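Local coordinates for protein replicative DNA helicase (Mycobacterium chimaera, PDB 6RIY) that is the intein of a replicative DNA helicase, with the Hedgehog/intein fold, and in its native form probably excises itself and joins the flanking sequences, at residues 40-45 / 121-126. Sequence-based numbering, arbitrary orientation.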
ATOM      1  N   THR A  40       6.987   4.316  11.056  1.00 19.36           N
ATOM      2  CA  THR A  40       7.787   3.436  11.897  1.00 18.32           C
ATOM      3  C   THR A  40       9.257   3.498  11.505  1.00 15.56           C
ATOM      4  O   THR A  40       9.626   4.003  10.443  1.00 17.03           O
ATOM      5  CB  THR A  40       7.316   1.984  11.785  1.00 18.61           C
ATOM      6  OG1 THR A  40       7.515   1.511  10.445  1.00 21.20           O
ATOM      7  CG2 THR A  40       5.857   1.859  12.162  1.00 19.03           C
ATOM      8  N   ASP A  41      10.099   2.967  12.390  1.00 14.41           N
ATOM      9  CA  ASP A  41      11.438   2.575  11.993  1.00 15.29           C
ATOM     10  C   ASP A  41      11.365   1.541  10.881  1.00 14.09           C
ATOM     11  O   ASP A  41      10.325   0.917  10.640  1.00 16.17           O
ATOM     12  CB  ASP A  41      12.207   1.951  13.161  1.00 16.38           C
ATOM     13  CG  ASP A  41      12.379   2.884  14.334  1.00 30.77           C
ATOM     14  OD1 ASP A  41      12.049   4.082  14.210  1.00 33.06           O
ATOM     15  OD2 ASP A  41      12.864   2.404  15.385  1.00 33.48           O
ATOM     16  N   VAL A  42      12.497   1.342  10.205  1.00 14.79           N
ATOM     17  CA  VAL A  42      12.602   0.204   9.307  1.00 15.05           C
ATOM     18  C   VAL A  42      12.418  -1.065  10.120  1.00 16.36           C
ATOM     19  O   VAL A  42      13.008  -1.229  11.197  1.00 21.46           O
ATOM     20  CB  VAL A  42      13.953   0.209   8.576  1.00 15.20           C
ATOM     21  CG1 VAL A  42      14.142  -1.090   7.800  1.00 11.82           C
ATOM     22  CG2 VAL A  42      14.053   1.407   7.652  1.00 15.70           C
ATOM     23  N   MET A  43      11.591  -1.967   9.619  1.00 13.76           N
ATOM     24  CA  MET A  43      11.355  -3.246  10.264  1.00 16.88           C
ATOM     25  C   MET A  43      11.927  -4.357   9.404  1.00 13.15           C
ATOM     26  O   MET A  43      11.656  -4.418   8.205  1.00 12.15           O
ATOM     27  CB  MET A  43       9.870  -3.450  10.522  1.00 21.54           C
ATOM     28  CG  MET A  43       9.333  -2.382  11.446  1.00 28.16           C
ATOM     29  SD  MET A  43       7.595  -2.595  11.795  1.00 35.19           S
ATOM     30  CE  MET A  43       6.929  -2.262  10.185  1.00 13.41           C
ATOM     31  N   LEU A  44      12.728  -5.219  10.025  1.00 14.70           N
ATOM     32  CA  LEU A  44      13.484  -6.256   9.340  1.00 16.91           C
ATOM     33  C   LEU A  44      12.934  -7.635   9.678  1.00 16.40           C
ATOM     34  O   LEU A  44      12.461  -7.880  10.791  1.00 17.62           O
ATOM     35  CB  LEU A  44      14.966  -6.195   9.737  1.00 16.47           C
ATOM     36  CG  LEU A  44      15.751  -4.950   9.340  1.00 15.89           C
ATOM     37  CD1 LEU A  44      17.183  -5.008   9.893  1.00 24.87           C
ATOM     38  CD2 LEU A  44      15.760  -4.819   7.830  1.00 18.04           C
ATOM     39  N   GLY A  45      13.031  -8.545   8.710  1.00 16.44           N
ATOM     40  CA  GLY A  45      12.694  -9.937   8.934  1.00 18.06           C
ATOM     41  C   GLY A  45      11.226 -10.284   8.840  1.00 17.96           C
ATOM     42  O   GLY A  45      10.860 -11.425   9.136  1.00 19.70           O
ATOM     43  N   PRO A 121      13.228  -5.390   3.894  1.00 11.62           N
ATOM     44  CA  PRO A 121      12.890  -4.366   4.895  1.00 11.22           C
ATOM     45  C   PRO A 121      11.599  -3.644   4.534  1.00  9.83           C
ATOM     46  O   PRO A 121      11.339  -3.354   3.364  1.00 10.26           O
ATOM     47  CB  PRO A 121      14.095  -3.416   4.845  1.00 14.07           C
ATOM     48  CG  PRO A 121      15.234  -4.267   4.309  1.00 18.48           C
ATOM     49  CD  PRO A 121      14.575  -5.182   3.320  1.00 14.21           C
ATOM     50  N   VAL A 122      10.786  -3.334   5.552  1.00  9.47           N
ATOM     51  CA  VAL A 122       9.487  -2.689   5.343  1.00  9.20           C
ATOM     52  C   VAL A 122       9.291  -1.596   6.387  1.00 15.24           C
ATOM     53  O   VAL A 122       9.992  -1.538   7.395  1.00 13.43           O
ATOM     54  CB  VAL A 122       8.303  -3.695   5.379  1.00  7.84           C
ATOM     55  CG1 VAL A 122       8.453  -4.730   4.288  1.00  9.37           C
ATOM     56  CG2 VAL A 122       8.152  -4.361   6.767  1.00  8.55           C
ATOM     57  N   ARG A 123       8.312  -0.723   6.131  1.00 10.31           N
ATOM     58  CA  ARG A 123       7.908   0.333   7.058  1.00  9.50           C
ATOM     59  C   ARG A 123       6.403   0.550   6.971  1.00  9.43           C
ATOM     60  O   ARG A 123       5.811   0.380   5.904  1.00  9.82           O
ATOM     61  CB  ARG A 123       8.561   1.684   6.735  1.00 16.06           C
ATOM     62  CG  ARG A 123      10.024   1.843   7.028  1.00 22.21           C
ATOM     63  CD  ARG A 123      10.470   3.249   6.592  1.00 21.97           C
ATOM     64  NE  ARG A 123      10.136   4.265   7.586  1.00 22.19           N
ATOM     65  CZ  ARG A 123      10.063   5.568   7.336  1.00 18.65           C
ATOM     66  NH1 ARG A 123      10.272   6.030   6.107  1.00 15.37           N
ATOM     67  NH2 ARG A 123       9.768   6.410   8.314  1.00 17.97           N
ATOM     68  N   CYS A 124       5.813   1.018   8.071  1.00 12.69           N
ATOM     69  CA  CYS A 124       4.432   1.489   8.095  1.00 17.38           C
ATOM     70  C   CYS A 124       4.364   3.001   8.263  1.00 11.63           C
ATOM     71  O   CYS A 124       5.208   3.614   8.924  1.00 12.87           O
ATOM     72  CB  CYS A 124       3.623   0.857   9.231  1.00 27.18           C
ATOM     73  SG  CYS A 124       3.482  -0.913   9.175  1.00 35.45           S
ATOM     74  N   VAL A 125       3.307   3.586   7.701  1.00 16.58           N
ATOM     75  CA  VAL A 125       2.966   4.985   7.922  1.00 18.77           C
ATOM     76  C   VAL A 125       1.542   5.041   8.461  1.00 18.03           C
ATOM     77  O   VAL A 125       0.728   4.142   8.235  1.00 16.95           O
ATOM     78  CB  VAL A 125       3.083   5.832   6.636  1.00 15.42           C
ATOM     79  CG1 VAL A 125       4.502   5.798   6.092  1.00 17.89           C
ATOM     80  CG2 VAL A 125       2.091   5.330   5.577  1.00 17.76           C
ATOM     81  N   GLU A 126       1.241   6.117   9.176  1.00 15.51           N
ATOM     82  CA  GLU A 126      -0.138   6.484   9.458  1.00 20.27           C
ATOM     83  C   GLU A 126      -0.420   7.828   8.800  1.00 14.39           C
ATOM     84  O   GLU A 126       0.451   8.697   8.754  1.00 15.32           O
ATOM     85  CB  GLU A 126      -0.400   6.541  10.961  1.00 18.93           C
ATOM     86  CG  GLU A 126       0.053   5.283  11.693  1.00 26.55           C
ATOM     87  CD  GLU A 126      -0.336   5.263  13.158  1.00 40.92           C
ATOM     88  OE1 GLU A 126      -1.480   5.650  13.480  1.00 43.43           O
ATOM     89  OE2 GLU A 126       0.502   4.856  13.992  1.00 39.56           O
TER
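The guanidinium of R123 meets T40 through its edge: the carbonyl oxygen T40 O lies only 1° out of the guanidinium plane. That oxygen takes two bonds, 2.9 Å from R123 NE and 3.2 Å from R123 NH2. The NE bond is the straighter (161° at the hydrogen), the NH2 bond more bent, and the two donors approach from opposite faces of the carbonyl plane. A bend at chi3 (81°) turns the head into this side-on grip, while R123 CG packs against V42 CA and D41 O.

T40 is also held by C124. Its amide T40 N donates to C124 O at 2.9 Å, and C124 N donates to T40 OG1 at 3.0 Å. The hydroxyl thus stands in for a backbone acceptor, and it donates in turn to D41 O. Three residues after T40, M43 forms a single antiparallel hydrogen-bonded pair with V122: M43 N to V122 O is 2.8 Å, and V122 N to M43 O is 3.0 Å. On one side of the ribbon M43 CE reaches C124 SG at 3.8 Å; on the other side, V42 CG1 and L44 CD2 rest against P121 CB and CG.

Within the all-beta Hedgehog/intein (HINT) fold, this surface contact ties the loop after strand 33-39 to the start of strand 122-127, extending the pairing of those two strands. Strand 2-3 flanks 122-127 on its other edge, where R123 pairs with L2, and R123 NH1 is bonded to V20 O.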